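Local atomic coordinates of DNA gyrase, B subunit, truncated (Myxococcus xanthus, PDB entry 3CWV), a protein that probably catalyses the ATP-dependent breakage, passage and rejoining of double-stranded DNA, as the ATP-binding B subunit of a type II topoisomerase. Residues L280-G285 with L339-L344; Q274-A279 with F291-V296; Q222-P227 with R345-T350. One frame throughout, in Å; residues are numbered along the deposited sequence.

In the fold
From the N-terminal side, the loop 222-227 comes first, just before strand 228-234, and meets its partner 345-350 only near the end of the model; contact 3 therefore closes the longest loop, and contacts 1 and 2 nest inside it. Helix 267-284 supplies one side of both inner contacts. Its middle takes back the nearby residues 291-296 in contact 2, while its C-terminal end meets helix 328-345 in contact 1, so the two loops cross. Contacts 1 and 2 touch each other, as do contacts 1 and 3; contacts 2 and 3 remain about 7 Å apart at nearest atoms. Together they tie the two helices to strands 228-234 and 237-245 of the five-stranded sheet.

Contact 1: residues L280-G285 with L339-L344; sequences LAKLSG and LFIELL
Leu280, Lys282 and Leu283 meet Ile341 and Leu344 through aliphatic branches alone, with no ring face or edge at the interface itself. The one aromatic group of the two segments, Phe340, packs edge-to-face with Phe230 and lies on Ala275, Leu276 and Ala279, farther back along helix 267-284. Leu283 carries the largest share of its side. Its CD1 comes to 3.8 Å from Leu344 CB, the two side chains crossing at about a right angle, while its CD2 faces Ile341 CG2 at 4.3 Å. Deeper in, Leu280 starts out facing away, yet with CG set anti to its carbonyl carbon (chi1 -64°) it brings CD2 to 3.9 Å from Leu344 CD1. On the solvent side the extended Lys282 passes CD obliquely over Ile341 CD1 at 4.1 Å, and its exposed amine leads off. The methylenes thus shield an apolar branch while the charge stays outside. Helix 267-284 stops here: Gly285, with positive phi (65°), ends it in a Schellman motif, its N bonded to Lys282 O at 3.0 Å. Leu283 also rests on Thr350, the start of the next helix. The short segments cross at -50° with axes 9.9 Å apart, a value close to one of the classic ridges-into-grooves packings of two helices, here the pair that flanks the sheet of the GyrB S5-type domain.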
loop_
_atom_site.group_PDB
_atom_site.type_symbol
_atom_site.label_atom_id
_atom_site.label_comp_id
_atom_site.label_asym_id
_atom_site.label_seq_id
_atom_site.Cartn_x
_atom_site.Cartn_y
_atom_site.Cartn_z
ATOM N N LEU A 280 12.874 6.426 -27.078
ATOM C CA LEU A 280 12.756 7.670 -27.830
ATOM C C LEU A 280 14.028 7.986 -28.612
ATOM O O LEU A 280 13.963 8.274 -29.804
ATOM C CB LEU A 280 12.386 8.836 -26.912
ATOM C CG LEU A 280 11.011 8.706 -26.253
ATOM C CD1 LEU A 280 10.807 9.828 -25.286
ATOM C CD2 LEU A 280 9.896 8.673 -27.284
ATOM N N ALA A 281 15.174 7.921 -27.936
ATOM C CA ALA A 281 16.482 8.088 -28.581
ATOM C C ALA A 281 16.602 7.253 -29.854
ATOM O O ALA A 281 16.956 7.772 -30.917
ATOM C CB ALA A 281 17.606 7.749 -27.614
ATOM N N LYS A 282 16.290 5.970 -29.763
ATOM C CA LYS A 282 16.419 5.088 -30.908
ATOM C C LYS A 282 15.454 5.450 -32.047
ATOM O O LYS A 282 15.853 5.508 -33.216
ATOM C CB LYS A 282 16.235 3.636 -30.481
ATOM C CG LYS A 282 17.251 3.181 -29.424
ATOM C CD LYS A 282 17.553 1.700 -29.542
ATOM C CE LYS A 282 18.766 1.316 -28.683
ATOM N NZ LYS A 282 19.219 -0.071 -28.969
ATOM N N LEU A 283 14.194 5.707 -31.700
ATOM C CA LEU A 283 13.161 6.015 -32.688
ATOM C C LEU A 283 13.511 7.258 -33.502
ATOM O O LEU A 283 13.330 7.278 -34.722
ATOM C CB LEU A 283 11.790 6.180 -32.012
ATOM C CG LEU A 283 11.066 4.896 -31.577
ATOM C CD1 LEU A 283 9.749 5.223 -30.852
ATOM C CD2 LEU A 283 10.808 3.967 -32.749
ATOM N N SER A 284 14.013 8.281 -32.819
ATOM C CA SER A 284 14.407 9.527 -33.447
ATOM C C SER A 284 15.792 9.438 -34.085
ATOM O O SER A 284 16.224 10.372 -34.761
ATOM C CB SER A 284 14.401 10.651 -32.414
ATOM O OG SER A 284 15.378 10.431 -31.411
ATOM N N GLY A 285 16.480 8.316 -33.869
ATOM C CA GLY A 285 17.866 8.151 -34.293
ATOM C C GLY A 285 18.812 9.087 -33.560
ATOM O O GLY A 285 19.890 9.407 -34.057
ATOM N N LEU A 339 9.680 -3.110 -25.564
ATOM C CA LEU A 339 8.229 -2.940 -25.515
ATOM C C LEU A 339 7.810 -1.510 -25.790
ATOM O O LEU A 339 6.820 -1.291 -26.474
ATOM C CB LEU A 339 7.663 -3.403 -24.170
ATOM C CG LEU A 339 7.785 -4.885 -23.797
ATOM C CD1 LEU A 339 7.180 -5.149 -22.413
ATOM C CD2 LEU A 339 7.140 -5.807 -24.831
ATOM N N PHE A 340 8.560 -0.542 -25.261
ATOM C CA PHE A 340 8.299 0.863 -25.499
ATOM C C PHE A 340 8.526 1.191 -26.990
ATOM O O PHE A 340 7.722 1.910 -27.588
ATOM C CB PHE A 340 9.238 1.747 -24.680
ATOM C CG PHE A 340 8.700 2.203 -23.319
ATOM C CD1 PHE A 340 7.500 2.891 -23.204
ATOM C CD2 PHE A 340 9.470 2.002 -22.163
ATOM C CE1 PHE A 340 7.050 3.357 -21.958
ATOM C CE2 PHE A 340 9.041 2.441 -20.930
ATOM C CZ PHE A 340 7.823 3.124 -20.813
ATOM N N ILE A 341 9.639 0.708 -27.559
ATOM C CA ILE A 341 9.952 0.884 -28.997
ATOM C C ILE A 341 8.778 0.440 -29.897
ATOM O O ILE A 341 8.258 1.232 -30.679
ATOM C CB ILE A 341 11.274 0.155 -29.401
ATOM C CG1 ILE A 341 12.485 0.882 -28.798
ATOM C CG2 ILE A 341 11.433 0.090 -30.941
ATOM C CD1 ILE A 341 13.808 0.154 -28.953
ATOM N N GLU A 342 8.354 -0.811 -29.768
ATOM C CA GLU A 342 7.249 -1.322 -30.564
ATOM C C GLU A 342 5.945 -0.574 -30.290
ATOM O O GLU A 342 5.256 -0.130 -31.212
ATOM C CB GLU A 342 7.065 -2.805 -30.303
ATOM C CG GLU A 342 5.840 -3.415 -30.979
ATOM C CD GLU A 342 6.005 -3.666 -32.493
ATOM O OE1 GLU A 342 5.198 -4.451 -33.049
ATOM O OE2 GLU A 342 6.923 -3.090 -33.128
ATOM N N LEU A 343 5.623 -0.421 -29.009
ATOM C CA LEU A 343 4.408 0.250 -28.581
ATOM C C LEU A 343 4.288 1.651 -29.138
ATOM O O LEU A 343 3.192 2.081 -29.529
ATOM C CB LEU A 343 4.403 0.327 -27.050
ATOM C CG LEU A 343 3.451 1.202 -26.264
ATOM C CD1 LEU A 343 3.349 0.558 -24.899
ATOM C CD2 LEU A 343 3.935 2.625 -26.141
ATOM N N LEU A 344 5.401 2.380 -29.134
ATOM C CA LEU A 344 5.366 3.796 -29.447
ATOM C C LEU A 344 5.273 4.054 -30.958
ATOM O O LEU A 344 4.974 5.168 -31.371
ATOM C CB LEU A 344 6.571 4.536 -28.846
ATOM C CG LEU A 344 6.634 4.824 -27.325
ATOM C CD1 LEU A 344 8.014 5.310 -26.886
ATOM C CD2 LEU A 344 5.574 5.829 -26.893
#

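Contact 2: residues Q274-A279 with F291-V296; sequences QALRGA and FPWARV
Arg277 reaches across to Phe291 with NE 2.6 Å from the carbonyl O, but the N-H points well off the line (119° at the hydrogen), making this a short yet weak bond. The side chain gets there by bending at chi3 (60°), which folds the guanidinium back so that Pro292 CA sits over one of its faces, toward the rim. Its methylenes take part too: CG lies 4.0 Å from Trp293 CE3, against the edge of the indole, and guanidinium and ring are inclined at 47°. The same edge receives Leu276, whose CD2 comes to 3.8 Å from Trp293 CZ3. That methyl is shared, since Val296 CG1 stands 3.8 Å from Leu276 CD2 as well, the two side chains sliding past each other in opposite directions. With CG anti to the backbone N (chi1 -180°), Leu276 directs CD2 between the indole edge and the valine.

One shell farther out, Arg277 NH2 is hydrogen-bonded to Arg288 O, and the guanidinium of Arg288 in turn binds Gln274 O on the helix. Phe291 sets one face of its ring against Leu280 and brings an edge to Ser284. Pro292 occupies the N-cap position of helix 293-296, and its O accepts from Val296 N at 3.1 Å. Val296 O takes the indole N-H of Trp245, whose side chain also touches Leu276 and so joins the short helix to strand 237-245. The chemistry is that of an arginine spent on main-chain carbonyls of the returning loop: the bond from NH2 to Arg288 O is the main polar tie, Phe291 O is held only weakly by NE, and the nearby charge would probably polarise both oxygens, while hydrocarbon packing fills the rest of the joint.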
loop_
_atom_site.group_PDB
_atom_site.type_symbol
_atom_site.label_atom_id
_atom_site.label_comp_id
_atom_site.label_asym_id
_atom_site.label_seq_id
_atom_site.Cartn_x
_atom_site.Cartn_y
_atom_site.Cartn_z
ATOM N N GLN A 274 14.809 5.150 -17.923
ATOM C CA GLN A 274 15.910 4.821 -18.819
ATOM C C GLN A 274 15.417 4.076 -20.048
ATOM O O GLN A 274 15.888 4.330 -21.171
ATOM C CB GLN A 274 17.012 4.037 -18.090
ATOM C CG GLN A 274 17.829 4.928 -17.118
ATOM C CD GLN A 274 18.596 6.053 -17.837
ATOM O OE1 GLN A 274 18.215 7.231 -17.783
ATOM N NE2 GLN A 274 19.666 5.679 -18.529
ATOM N N ALA A 275 14.470 3.164 -19.842
ATOM C CA ALA A 275 13.856 2.421 -20.939
ATOM C C ALA A 275 13.111 3.352 -21.906
ATOM O O ALA A 275 13.220 3.193 -23.119
ATOM C CB ALA A 275 12.915 1.339 -20.393
ATOM N N LEU A 276 12.377 4.329 -21.366
ATOM C CA LEU A 276 11.596 5.266 -22.194
ATOM C C LEU A 276 12.484 6.272 -22.939
ATOM O O LEU A 276 12.337 6.471 -24.156
ATOM C CB LEU A 276 10.568 6.025 -21.344
ATOM C CG LEU A 276 9.653 7.054 -22.037
ATOM C CD1 LEU A 276 8.907 6.475 -23.245
ATOM C CD2 LEU A 276 8.680 7.650 -21.054
ATOM N N ARG A 277 13.390 6.916 -22.211
ATOM C CA ARG A 277 14.352 7.836 -22.818
ATOM C C ARG A 277 15.164 7.157 -23.916
ATOM O O ARG A 277 15.518 7.791 -24.910
ATOM C CB ARG A 277 15.296 8.395 -21.759
ATOM C CG ARG A 277 14.686 9.453 -20.870
ATOM C CD ARG A 277 15.735 9.977 -19.908
ATOM N NE ARG A 277 16.852 10.556 -20.652
ATOM C CZ ARG A 277 18.031 10.874 -20.129
ATOM N NH1 ARG A 277 18.263 10.677 -18.839
ATOM N NH2 ARG A 277 18.979 11.392 -20.902
ATOM N N GLY A 278 15.441 5.867 -23.723
ATOM C CA GLY A 278 16.177 5.052 -24.670
ATOM C C GLY A 278 15.382 4.619 -25.893
ATOM O O GLY A 278 15.944 4.469 -26.989
ATOM N N ALA A 279 14.085 4.382 -25.699
ATOM C CA ALA A 279 13.189 4.039 -26.784
ATOM C C ALA A 279 13.033 5.255 -27.684
ATOM O O ALA A 279 13.084 5.130 -28.900
ATOM C CB ALA A 279 11.832 3.589 -26.244
ATOM N N PHE A 291 16.903 13.497 -25.083
ATOM C CA PHE A 291 15.643 13.374 -24.373
ATOM C C PHE A 291 15.819 13.377 -22.858
ATOM O O PHE A 291 15.675 12.335 -22.221
ATOM C CB PHE A 291 14.913 12.112 -24.836
ATOM C CG PHE A 291 14.492 12.169 -26.272
ATOM C CD1 PHE A 291 13.322 12.824 -26.638
ATOM C CD2 PHE A 291 15.277 11.599 -27.265
ATOM C CE1 PHE A 291 12.934 12.895 -27.974
ATOM C CE2 PHE A 291 14.894 11.672 -28.609
ATOM C CZ PHE A 291 13.724 12.325 -28.959
ATOM N N PRO A 292 16.098 14.556 -22.271
ATOM C CA PRO A 292 16.232 14.598 -20.826
ATOM C C PRO A 292 14.874 14.310 -20.203
ATOM O O PRO A 292 13.845 14.560 -20.836
ATOM C CB PRO A 292 16.654 16.048 -20.548
ATOM C CG PRO A 292 16.151 16.815 -21.683
ATOM C CD PRO A 292 16.261 15.893 -22.869
ATOM N N TRP A 293 14.874 13.778 -18.985
ATOM C CA TRP A 293 13.634 13.352 -18.356
ATOM C C TRP A 293 12.684 14.519 -18.118
ATOM O O TRP A 293 11.473 14.378 -18.306
ATOM C CB TRP A 293 13.874 12.563 -17.054
ATOM C CG TRP A 293 12.578 12.111 -16.493
ATOM C CD1 TRP A 293 11.940 12.606 -15.391
ATOM C CD2 TRP A 293 11.707 11.132 -17.060
ATOM N NE1 TRP A 293 10.733 11.973 -15.222
ATOM C CE2 TRP A 293 10.561 11.063 -16.232
ATOM C CE3 TRP A 293 11.784 10.296 -18.183
ATOM C CZ2 TRP A 293 9.506 10.182 -16.484
ATOM C CZ3 TRP A 293 10.729 9.420 -18.433
ATOM C CH2 TRP A 293 9.606 9.375 -17.589
ATOM N N ALA A 294 13.235 15.669 -17.735
ATOM C CA ALA A 294 12.441 16.877 -17.519
ATOM C C ALA A 294 11.587 17.260 -18.736
ATOM O O ALA A 294 10.487 17.793 -18.576
ATOM C CB ALA A 294 13.337 18.035 -17.120
ATOM N N ARG A 295 12.101 16.998 -19.939
ATOM C CA ARG A 295 11.367 17.278 -21.173
ATOM C C ARG A 295 10.353 16.175 -21.451
ATOM O O ARG A 295 9.161 16.443 -21.635
ATOM C CB ARG A 295 12.326 17.441 -22.365
ATOM C CG ARG A 295 12.901 18.852 -22.523
ATOM N N VAL A 296 10.832 14.932 -21.468
ATOM C CA VAL A 296 9.978 13.769 -21.702
ATOM C C VAL A 296 8.767 13.763 -20.767
ATOM O O VAL A 296 7.665 13.414 -21.184
ATOM C CB VAL A 296 10.764 12.451 -21.565
ATOM C CG1 VAL A 296 9.845 11.241 -21.725
ATOM C CG2 VAL A 296 11.873 12.393 -22.593
#

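Contact 3: residues Q222-P227 with R345-T350; sequences QLHPEP and REHPVT
Leu223 and His224 run in roughly the opposite direction to Pro348 and Val349, with CA atoms 6.3 Å apart for Leu223 and Val349 and 6.1 Å for His224 and Pro348, and neither segment is a regular strand. Residues 345-350 make a type I turn from His347 to Thr350 that leads into helix 350-354. His347 ND1 caps this turn, accepting from Val349 N at 3.1 Å in a nearly straight bond (166°). With its rotation set by that bond, His347 presents its CE1 edge to His224: His347 CE1 stands 3.5 Å over His224 CG, off the ring centre, in an edge-to-face pair with planes at 67°. The rotation of His224 is fixed from both nitrogens. Its CG sits between the backbone N and the carbonyl carbon (chi1 49°), which lets ND1 donate in its ring plane to Glu226 O at 2.7 Å, while NE2 accepts from the backbone N of Trp245. A water that donates to Glu226 O also bonds His347 NE2, bridging the segments beside the rings. Around them, Leu223 CD1 crosses Val349 CG2 at 4.1 Å, and both side chains also touch Trp245. Replacing His224 by an alanine is likely to leave the edge of His347 facing a gap, Trp245 N without its acceptor, and Glu226 O with its water but no imidazole. Leu223 is also backbone-bonded to Trp245, so the lead-in to strand 228-234 is held against strand 237-245 where it packs on the other loop, a histidine-capped type I turn between helices 328-345 and 350-354.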
loop_
_atom_site.group_PDB
_atom_site.type_symbol
_atom_site.label_atom_id
_atom_site.label_comp_id
_atom_site.label_asym_id
_atom_site.label_seq_id
_atom_site.Cartn_x
_atom_site.Cartn_y
_atom_site.Cartn_z
ATOM N N GLN A 222 -6.169 14.721 -21.952
ATOM C CA GLN A 222 -5.367 13.530 -22.227
ATOM C C GLN A 222 -4.979 13.415 -23.709
ATOM O O GLN A 222 -5.833 13.548 -24.587
ATOM C CB GLN A 222 -6.120 12.272 -21.767
ATOM C CG GLN A 222 -6.218 12.131 -20.245
ATOM C CD GLN A 222 -7.250 11.123 -19.794
ATOM O OE1 GLN A 222 -8.072 10.656 -20.587
ATOM N NE2 GLN A 222 -7.217 10.777 -18.503
ATOM N N LEU A 223 -3.697 13.145 -23.976
ATOM C CA LEU A 223 -3.185 13.037 -25.347
ATOM C C LEU A 223 -3.424 11.671 -25.975
ATOM O O LEU A 223 -3.155 11.461 -27.161
ATOM C CB LEU A 223 -1.691 13.380 -25.398
ATOM C CG LEU A 223 -1.312 14.817 -25.054
ATOM C CD1 LEU A 223 0.191 14.996 -25.170
ATOM C CD2 LEU A 223 -2.034 15.798 -25.959
ATOM N N HIS A 224 -3.904 10.738 -25.168
ATOM C CA HIS A 224 -4.254 9.411 -25.628
ATOM C C HIS A 224 -5.312 8.868 -24.660
ATOM O O HIS A 224 -5.314 9.245 -23.488
ATOM C CB HIS A 224 -3.003 8.514 -25.713
ATOM C CG HIS A 224 -2.134 8.542 -24.487
ATOM N ND1 HIS A 224 -2.119 7.516 -23.567
ATOM C CD2 HIS A 224 -1.232 9.451 -24.049
ATOM C CE1 HIS A 224 -1.255 7.799 -22.606
ATOM N NE2 HIS A 224 -0.702 8.968 -22.876
ATOM N N PRO A 225 -6.241 8.028 -25.158
ATOM C CA PRO A 225 -7.404 7.609 -24.381
ATOM C C PRO A 225 -7.161 6.498 -23.365
ATOM O O PRO A 225 -8.051 6.217 -22.555
ATOM C CB PRO A 225 -8.369 7.103 -25.462
ATOM C CG PRO A 225 -7.468 6.580 -26.526
ATOM C CD PRO A 225 -6.272 7.473 -26.529
ATOM N N GLU A 226 -5.997 5.852 -23.428
ATOM C CA GLU A 226 -5.688 4.772 -22.495
ATOM C C GLU A 226 -4.236 4.905 -22.040
ATOM O O GLU A 226 -3.344 5.186 -22.860
ATOM C CB GLU A 226 -5.954 3.411 -23.154
ATOM C CG GLU A 226 -6.544 2.357 -22.228
ATOM C CD GLU A 226 -7.909 2.740 -21.663
ATOM O OE1 GLU A 226 -8.780 3.223 -22.425
ATOM O OE2 GLU A 226 -8.118 2.547 -20.448
ATOM N N PRO A 227 -3.988 4.747 -20.719
ATOM C CA PRO A 227 -2.607 4.873 -20.271
ATOM C C PRO A 227 -1.735 3.782 -20.866
ATOM O O PRO A 227 -2.231 2.697 -21.224
ATOM C CB PRO A 227 -2.720 4.723 -18.737
ATOM C CG PRO A 227 -4.137 5.131 -18.427
ATOM C CD PRO A 227 -4.905 4.513 -19.587
ATOM N N ARG A 345 5.510 3.023 -31.763
ATOM C CA ARG A 345 5.507 3.177 -33.221
ATOM C C ARG A 345 4.210 3.834 -33.664
ATOM O O ARG A 345 4.220 4.932 -34.240
ATOM C CB ARG A 345 5.687 1.827 -33.928
ATOM C CG ARG A 345 7.132 1.338 -33.951
ATOM C CD ARG A 345 7.269 -0.039 -34.597
ATOM N NE ARG A 345 8.644 -0.543 -34.532
ATOM C CZ ARG A 345 9.678 -0.002 -35.179
ATOM N NH1 ARG A 345 9.510 1.078 -35.948
ATOM N NH2 ARG A 345 10.889 -0.536 -35.058
ATOM N N GLU A 346 3.103 3.165 -33.346
ATOM C CA GLU A 346 1.765 3.611 -33.763
ATOM C C GLU A 346 0.942 4.235 -32.630
ATOM O O GLU A 346 -0.291 4.272 -32.705
ATOM C CB GLU A 346 0.997 2.440 -34.383
ATOM C CG GLU A 346 1.574 1.966 -35.710
ATOM C CD GLU A 346 1.545 3.042 -36.787
ATOM O OE1 GLU A 346 0.437 3.522 -37.137
ATOM O OE2 GLU A 346 2.635 3.395 -37.296
ATOM N N HIS A 347 1.626 4.722 -31.592
ATOM C CA HIS A 347 0.973 5.357 -30.444
ATOM C C HIS A 347 0.754 6.835 -30.726
ATOM O O HIS A 347 1.654 7.499 -31.233
ATOM C CB HIS A 347 1.831 5.214 -29.177
ATOM C CG HIS A 347 1.095 5.524 -27.910
ATOM N ND1 HIS A 347 0.970 6.803 -27.411
ATOM C CD2 HIS A 347 0.448 4.717 -27.038
ATOM C CE1 HIS A 347 0.278 6.769 -26.286
ATOM N NE2 HIS A 347 -0.063 5.516 -26.047
ATOM N N PRO A 348 -0.442 7.357 -30.389
ATOM C CA PRO A 348 -0.795 8.753 -30.632
ATOM C C PRO A 348 0.211 9.783 -30.123
ATOM O O PRO A 348 0.374 10.830 -30.748
ATOM C CB PRO A 348 -2.133 8.905 -29.895
ATOM C CG PRO A 348 -2.727 7.572 -29.946
ATOM C CD PRO A 348 -1.568 6.617 -29.784
ATOM N N VAL A 349 0.895 9.492 -29.019
ATOM C CA VAL A 349 1.733 10.499 -28.354
ATOM C C VAL A 349 3.146 10.692 -28.939
ATOM O O VAL A 349 3.761 11.745 -28.755
ATOM C CB VAL A 349 1.842 10.190 -26.827
ATOM C CG1 VAL A 349 2.968 9.179 -26.556
ATOM C CG2 VAL A 349 2.049 11.478 -26.027
ATOM N N THR A 350 3.648 9.682 -29.635
ATOM C CA THR A 350 5.069 9.604 -30.009
ATOM C C THR A 350 5.601 10.772 -30.857
ATOM O O THR A 350 6.623 11.367 -30.496
ATOM C CB THR A 350 5.376 8.273 -30.689
ATOM O OG1 THR A 350 4.685 7.224 -30.001
ATOM C CG2 THR A 350 6.889 7.994 -30.709
HETATM O O HOH W 1 -1.791 3.636 -24.387
#